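Local coordinates for thioesterase domain protein YiiD (Shewanella oneidensis, PDB 1T82) that probably acts as a thioesterase or acyltransferase of the hotdog-fold superfamily, though its substrate is not established, at residues M11-W22 and I34-L44. Residues are numbered along the deposited sequence; the frame is centred on the assembly and turned at random.
Sequences MDELLNRLRQTW and IAPLSFTDGEL
P36 sits among four side chains of helix 12-22, a compact example of a helix packing on an edge strand largely through apolar groups. The aliphatic CB of R19 meets P36 CD at 3.7 Å, L18 CD2 touches CG, and the W22 ring approaches obliquely, with CZ3 3.7 Å from P36 CG. With its CG anti to the backbone N (chi1 176°), L18 also lays CD1 over one face of the indole, while I34 CG2 lies obliquely to that ring. One turn before R19, L15 forks over the strand: CD1 rests near S38 CA, and CD2 fits between P36 CB and F39 CB, 3.7 Å from the latter, reaching L44 CD1 on the next strand. Replacing L15 by an alanine would probably open a gap between P36, F39 and L44. At the helix start, selenomethionine M11, bent at chi2 (-88°), brings SE to the edge of the F39 ring, 4.8 Å from its centroid, a Met-aromatic contact. The helix runs nearly antiparallel to strand 35-40 (162°), an outermost strand within the chain's hotdog sheet. With apolar pairs and no directional polar bond between the segments, dispersion and the fit of methyls, proline ring, phenyl and indole probably do much to set how helix and strand lie together.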
HETATM    1  N   MSE B  11     -13.772 -22.451  10.070  1.00 22.98           N
HETATM    2  CA  MSE B  11     -13.402 -21.968   8.740  1.00 21.80           C
HETATM    3  C   MSE B  11     -11.911 -22.197   8.491  1.00 20.57           C
HETATM    4  O   MSE B  11     -11.332 -21.578   7.603  1.00 18.46           O
HETATM    5  CB  MSE B  11     -13.716 -20.464   8.611  1.00 25.81           C
HETATM    6  CG  MSE B  11     -15.211 -20.080   8.567  1.00 28.03           C
HETATM    7 SE   MSE B  11     -16.024 -20.088   6.795  1.00 51.21          SE
HETATM    8  CE  MSE B  11     -17.527 -21.267   7.124  1.00 28.49           C
ATOM      9  N   ASP B  12     -11.299 -23.091   9.270  1.00 20.03           N
ATOM     10  CA  ASP B  12      -9.871 -23.377   9.126  1.00 18.80           C
ATOM     11  C   ASP B  12      -9.455 -23.688   7.694  1.00 17.94           C
ATOM     12  O   ASP B  12      -8.433 -23.195   7.216  1.00 16.05           O
ATOM     13  CB  ASP B  12      -9.448 -24.537  10.034  1.00 23.00           C
ATOM     14  CG  ASP B  12      -9.428 -24.153  11.503  1.00 26.94           C
ATOM     15  OD1 ASP B  12      -8.875 -23.080  11.835  1.00 27.65           O
ATOM     16  OD2 ASP B  12      -9.949 -24.933  12.329  1.00 29.04           O
ATOM     17  N   GLU B  13     -10.241 -24.514   7.012  1.00 17.07           N
ATOM     18  CA  GLU B  13      -9.935 -24.884   5.638  1.00 18.46           C
ATOM     19  C   GLU B  13      -9.801 -23.668   4.723  1.00 16.00           C
ATOM     20  O   GLU B  13      -8.808 -23.531   4.010  1.00 15.81           O
ATOM     21  CB  GLU B  13     -11.008 -25.837   5.100  1.00 19.96           C
ATOM     22  CG  GLU B  13     -11.025 -27.197   5.796  1.00 25.30           C
ATOM     23  CD  GLU B  13     -11.596 -27.150   7.205  1.00 27.31           C
ATOM     24  OE1 GLU B  13     -11.376 -28.120   7.964  1.00 30.82           O
ATOM     25  OE2 GLU B  13     -12.272 -26.157   7.553  1.00 27.33           O
ATOM     26  N   LEU B  14     -10.795 -22.785   4.744  1.00 15.99           N
ATOM     27  CA  LEU B  14     -10.767 -21.591   3.905  1.00 15.55           C
ATOM     28  C   LEU B  14      -9.672 -20.606   4.294  1.00 13.71           C
ATOM     29  O   LEU B  14      -9.002 -20.050   3.428  1.00 12.52           O
ATOM     30  CB  LEU B  14     -12.123 -20.876   3.933  1.00 17.31           C
ATOM     31  CG  LEU B  14     -13.220 -21.447   3.034  1.00 19.87           C
ATOM     32  CD1 LEU B  14     -14.510 -20.677   3.256  1.00 20.88           C
ATOM     33  CD2 LEU B  14     -12.788 -21.359   1.576  1.00 21.42           C
ATOM     34  N   LEU B  15      -9.489 -20.387   5.593  1.00 11.76           N
ATOM     35  CA  LEU B  15      -8.466 -19.452   6.052  1.00 13.35           C
ATOM     36  C   LEU B  15      -7.068 -19.919   5.674  1.00 13.30           C
ATOM     37  O   LEU B  15      -6.215 -19.109   5.310  1.00 13.29           O
ATOM     38  CB  LEU B  15      -8.568 -19.248   7.565  1.00 13.09           C
ATOM     39  CG  LEU B  15      -9.864 -18.570   8.025  1.00 15.38           C
ATOM     40  CD1 LEU B  15      -9.943 -18.582   9.535  1.00 18.52           C
ATOM     41  CD2 LEU B  15      -9.923 -17.148   7.483  1.00 17.21           C
ATOM     42  N   ASN B  16      -6.823 -21.221   5.770  1.00 13.57           N
ATOM     43  CA  ASN B  16      -5.519 -21.753   5.399  1.00 13.07           C
ATOM     44  C   ASN B  16      -5.329 -21.601   3.897  1.00 13.15           C
ATOM     45  O   ASN B  16      -4.238 -21.283   3.425  1.00 10.62           O
ATOM     46  CB  ASN B  16      -5.403 -23.226   5.801  1.00 13.85           C
ATOM     47  CG  ASN B  16      -5.055 -23.398   7.264  1.00 14.82           C
ATOM     48  OD1 ASN B  16      -5.776 -24.051   8.020  1.00 19.28           O
ATOM     49  ND2 ASN B  16      -3.939 -22.808   7.672  1.00 15.86           N
ATOM     50  N   ARG B  17      -6.409 -21.826   3.153  1.00 12.91           N
ATOM     51  CA  ARG B  17      -6.398 -21.710   1.701  1.00 14.24           C
ATOM     52  C   ARG B  17      -6.092 -20.269   1.314  1.00 12.41           C
ATOM     53  O   ARG B  17      -5.334 -20.009   0.383  1.00 12.45           O
ATOM     54  CB  ARG B  17      -7.765 -22.106   1.132  1.00 16.49           C
ATOM     55  CG  ARG B  17      -7.846 -22.077  -0.384  1.00 22.26           C
ATOM     56  CD  ARG B  17      -7.682 -23.467  -0.973  1.00 25.72           C
ATOM     57  NE  ARG B  17      -8.770 -24.354  -0.573  1.00 27.39           N
ATOM     58  CZ  ARG B  17     -10.044 -24.174  -0.908  1.00 28.94           C
ATOM     59  NH1 ARG B  17     -10.968 -25.035  -0.499  1.00 30.54           N
ATOM     60  NH2 ARG B  17     -10.395 -23.136  -1.655  1.00 29.23           N
ATOM     61  N   LEU B  18      -6.701 -19.333   2.033  1.00 11.48           N
ATOM     62  CA  LEU B  18      -6.490 -17.917   1.764  1.00 10.62           C
ATOM     63  C   LEU B  18      -5.028 -17.550   2.006  1.00 10.40           C
ATOM     64  O   LEU B  18      -4.390 -16.908   1.173  1.00  9.80           O
ATOM     65  CB  LEU B  18      -7.405 -17.069   2.656  1.00 10.48           C
ATOM     66  CG  LEU B  18      -7.246 -15.549   2.563  1.00 10.75           C
ATOM     67  CD1 LEU B  18      -7.451 -15.097   1.130  1.00 11.23           C
ATOM     68  CD2 LEU B  18      -8.244 -14.863   3.488  1.00 12.18           C
ATOM     69  N   ARG B  19      -4.498 -17.979   3.147  1.00 11.14           N
ATOM     70  CA  ARG B  19      -3.111 -17.695   3.510  1.00 12.39           C
ATOM     71  C   ARG B  19      -2.144 -18.272   2.465  1.00 11.38           C
ATOM     72  O   ARG B  19      -1.202 -17.606   2.041  1.00 10.20           O
ATOM     73  CB  ARG B  19      -2.827 -18.281   4.899  1.00 13.47           C
ATOM     74  CG  ARG B  19      -1.584 -17.753   5.595  1.00 20.12           C
ATOM     75  CD  ARG B  19      -0.351 -18.541   5.224  1.00 23.82           C
ATOM     76  NE  ARG B  19      -0.556 -19.985   5.327  1.00 27.20           N
ATOM     77  CZ  ARG B  19      -0.964 -20.621   6.422  1.00 25.64           C
ATOM     78  NH1 ARG B  19      -1.116 -21.939   6.400  1.00 27.30           N
ATOM     79  NH2 ARG B  19      -1.224 -19.947   7.534  1.00 28.62           N
ATOM     80  N   GLN B  20      -2.395 -19.512   2.051  1.00 11.23           N
ATOM     81  CA  GLN B  20      -1.564 -20.188   1.063  1.00 12.32           C
ATOM     82  C   GLN B  20      -1.634 -19.482  -0.289  1.00 11.53           C
ATOM     83  O   GLN B  20      -0.632 -19.384  -1.004  1.00 12.33           O
ATOM     84  CB  GLN B  20      -2.017 -21.642   0.916  1.00 16.03           C
ATOM     85  CG  GLN B  20      -1.249 -22.448  -0.115  1.00 22.02           C
ATOM     86  CD  GLN B  20       0.249 -22.373   0.085  1.00 25.89           C
ATOM     87  OE1 GLN B  20       0.756 -22.616   1.180  1.00 29.30           O
ATOM     88  NE2 GLN B  20       0.970 -22.039  -0.980  1.00 28.96           N
ATOM     89  N   THR B  21      -2.820 -18.993  -0.631  1.00 11.48           N
ATOM     90  CA  THR B  21      -3.017 -18.284  -1.891  1.00 11.63           C
ATOM     91  C   THR B  21      -2.167 -17.020  -1.886  1.00 10.70           C
ATOM     92  O   THR B  21      -1.521 -16.697  -2.880  1.00 10.63           O
ATOM     93  CB  THR B  21      -4.495 -17.897  -2.086  1.00 12.07           C
ATOM     94  OG1 THR B  21      -5.297 -19.086  -2.146  1.00 13.48           O
ATOM     95  CG2 THR B  21      -4.677 -17.100  -3.372  1.00 13.80           C
ATOM     96  N   TRP B  22      -2.166 -16.308  -0.764  1.00 10.48           N
ATOM     97  CA  TRP B  22      -1.380 -15.085  -0.663  1.00 10.03           C
ATOM     98  C   TRP B  22       0.116 -15.331  -0.803  1.00 10.48           C
ATOM     99  O   TRP B  22       0.768 -14.770  -1.681  1.00 10.52           O
ATOM    100  CB  TRP B  22      -1.614 -14.375   0.675  1.00  8.47           C
ATOM    101  CG  TRP B  22      -2.923 -13.681   0.816  1.00  7.15           C
ATOM    102  CD1 TRP B  22      -3.728 -13.225  -0.186  1.00  7.86           C
ATOM    103  CD2 TRP B  22      -3.540 -13.282   2.043  1.00  8.69           C
ATOM    104  NE1 TRP B  22      -4.813 -12.561   0.343  1.00  8.14           N
ATOM    105  CE2 TRP B  22      -4.722 -12.581   1.710  1.00  9.55           C
ATOM    106  CE3 TRP B  22      -3.207 -13.446   3.393  1.00 11.04           C
ATOM    107  CZ2 TRP B  22      -5.573 -12.045   2.680  1.00 10.57           C
ATOM    108  CZ3 TRP B  22      -4.054 -12.912   4.360  1.00 11.08           C
ATOM    109  CH2 TRP B  22      -5.225 -12.219   3.995  1.00 10.95           C
ATOM    110  N   ILE B  34       2.004 -11.746   6.392  1.00  8.04           N
ATOM    111  CA  ILE B  34       0.589 -11.458   6.602  1.00  8.67           C
ATOM    112  C   ILE B  34      -0.184 -12.768   6.661  1.00 10.20           C
ATOM    113  O   ILE B  34       0.012 -13.656   5.830  1.00 10.75           O
ATOM    114  CB  ILE B  34       0.035 -10.584   5.458  1.00  9.27           C
ATOM    115  CG1 ILE B  34       0.840  -9.283   5.386  1.00 12.57           C
ATOM    116  CG2 ILE B  34      -1.448 -10.303   5.676  1.00  8.93           C
ATOM    117  CD1 ILE B  34       0.495  -8.394   4.209  1.00 16.51           C
ATOM    118  N   ALA B  35      -1.056 -12.896   7.654  1.00  8.80           N
ATOM    119  CA  ALA B  35      -1.836 -14.112   7.791  1.00 10.16           C
ATOM    120  C   ALA B  35      -3.177 -13.854   8.449  1.00  8.56           C
ATOM    121  O   ALA B  35      -3.310 -12.972   9.292  1.00  8.29           O
ATOM    122  CB  ALA B  35      -1.057 -15.147   8.594  1.00 11.72           C
ATOM    123  N   PRO B  36      -4.200 -14.629   8.063  1.00 10.63           N
ATOM    124  CA  PRO B  36      -5.543 -14.480   8.630  1.00 11.08           C
ATOM    125  C   PRO B  36      -5.562 -14.926  10.088  1.00 12.35           C
ATOM    126  O   PRO B  36      -4.806 -15.816  10.485  1.00 14.47           O
ATOM    127  CB  PRO B  36      -6.398 -15.398   7.752  1.00 11.60           C
ATOM    128  CG  PRO B  36      -5.652 -15.437   6.458  1.00 13.94           C
ATOM    129  CD  PRO B  36      -4.221 -15.547   6.913  1.00 10.80           C
ATOM    130  N   LEU B  37      -6.421 -14.298  10.881  1.00 11.49           N
ATOM    131  CA  LEU B  37      -6.562 -14.644  12.292  1.00 12.91           C
ATOM    132  C   LEU B  37      -7.860 -15.406  12.527  1.00 13.11           C
ATOM    133  O   LEU B  37      -7.879 -16.415  13.231  1.00 13.98           O
ATOM    134  CB  LEU B  37      -6.565 -13.384  13.163  1.00 14.55           C
ATOM    135  CG  LEU B  37      -5.241 -12.648  13.386  1.00 15.81           C
ATOM    136  CD1 LEU B  37      -5.490 -11.354  14.154  1.00 17.88           C
ATOM    137  CD2 LEU B  37      -4.287 -13.546  14.153  1.00 17.50           C
ATOM    138  N   SER B  38      -8.945 -14.927  11.928  1.00 12.35           N
ATOM    139  CA  SER B  38     -10.239 -15.563  12.114  1.00 12.46           C
ATOM    140  C   SER B  38     -11.293 -15.037  11.154  1.00 12.07           C
ATOM    141  O   SER B  38     -11.150 -13.953  10.588  1.00 10.29           O
ATOM    142  CB  SER B  38     -10.716 -15.331  13.548  1.00 12.84           C
ATOM    143  OG  SER B  38     -10.793 -13.938  13.819  1.00 14.87           O
ATOM    144  N   PHE B  39     -12.358 -15.810  10.984  1.00 12.11           N
ATOM    145  CA  PHE B  39     -13.457 -15.423  10.111  1.00 13.75           C
ATOM    146  C   PHE B  39     -14.749 -15.997  10.677  1.00 15.33           C
ATOM    147  O   PHE B  39     -15.057 -17.173  10.478  1.00 16.24           O
ATOM    148  CB  PHE B  39     -13.226 -15.943   8.688  1.00 13.64           C
ATOM    149  CG  PHE B  39     -14.349 -15.626   7.732  1.00 15.16           C
ATOM    150  CD1 PHE B  39     -14.851 -14.332   7.625  1.00 16.85           C
ATOM    151  CD2 PHE B  39     -14.899 -16.624   6.932  1.00 17.95           C
ATOM    152  CE1 PHE B  39     -15.886 -14.037   6.738  1.00 16.98           C
ATOM    153  CE2 PHE B  39     -15.932 -16.341   6.041  1.00 17.39           C
ATOM    154  CZ  PHE B  39     -16.428 -15.044   5.944  1.00 18.05           C
ATOM    155  N   THR B  40     -15.493 -15.164  11.396  1.00 16.33           N
ATOM    156  CA  THR B  40     -16.753 -15.594  11.990  1.00 19.20           C
ATOM    157  C   THR B  40     -17.748 -14.447  12.068  1.00 18.01           C
ATOM    158  O   THR B  40     -17.362 -13.286  12.209  1.00 15.89           O
ATOM    159  CB  THR B  40     -16.539 -16.157  13.411  1.00 22.21           C
ATOM    160  OG1 THR B  40     -17.801 -16.547  13.967  1.00 25.83           O
ATOM    161  CG2 THR B  40     -15.898 -15.111  14.308  1.00 22.91           C
ATOM    162  N   ASP B  41     -19.032 -14.779  11.975  1.00 17.99           N
ATOM    163  CA  ASP B  41     -20.091 -13.779  12.035  1.00 19.34           C
ATOM    164  C   ASP B  41     -19.922 -12.670  11.007  1.00 16.31           C
ATOM    165  O   ASP B  41     -20.272 -11.522  11.267  1.00 16.38           O
ATOM    166  CB  ASP B  41     -20.159 -13.160  13.431  1.00 23.52           C
ATOM    167  CG  ASP B  41     -21.004 -13.971  14.384  1.00 28.35           C
ATOM    168  OD1 ASP B  41     -20.706 -15.171  14.578  1.00 29.67           O
ATOM    169  OD2 ASP B  41     -21.971 -13.406  14.940  1.00 31.48           O
ATOM    170  N   GLY B  42     -19.378 -13.017   9.844  1.00 13.52           N
ATOM    171  CA  GLY B  42     -19.198 -12.037   8.792  1.00 12.39           C
ATOM    172  C   GLY B  42     -18.028 -11.086   8.948  1.00 10.87           C
ATOM    173  O   GLY B  42     -17.917 -10.122   8.193  1.00 10.88           O
ATOM    174  N   GLU B  43     -17.151 -11.345   9.914  1.00 10.40           N
ATOM    175  CA  GLU B  43     -15.996 -10.480  10.124  1.00  9.41           C
ATOM    176  C   GLU B  43     -14.681 -11.217   9.922  1.00  9.42           C
ATOM    177  O   GLU B  43     -14.449 -12.267  10.518  1.00 10.50           O
ATOM    178  CB  GLU B  43     -16.017  -9.880  11.534  1.00 12.04           C
ATOM    179  CG  GLU B  43     -14.875  -8.906  11.793  1.00 14.05           C
ATOM    180  CD  GLU B  43     -14.938  -8.281  13.174  1.00 17.54           C
ATOM    181  OE1 GLU B  43     -14.850  -9.028  14.166  1.00 20.64           O
ATOM    182  OE2 GLU B  43     -15.077  -7.048  13.258  1.00 20.36           O
ATOM    183  N   LEU B  44     -13.828 -10.666   9.065  1.00  8.69           N
ATOM    184  CA  LEU B  44     -12.519 -11.251   8.808  1.00  7.96           C
ATOM    185  C   LEU B  44     -11.475 -10.430   9.558  1.00  8.48           C
ATOM    186  O   LEU B  44     -11.462  -9.199   9.475  1.00  8.30           O
ATOM    187  CB  LEU B  44     -12.198 -11.240   7.306  1.00  7.74           C
ATOM    188  CG  LEU B  44     -10.758 -11.606   6.925  1.00  9.64           C
ATOM    189  CD1 LEU B  44     -10.481 -13.055   7.315  1.00  7.03           C
ATOM    190  CD2 LEU B  44     -10.534 -11.407   5.428  1.00  8.33           C
TER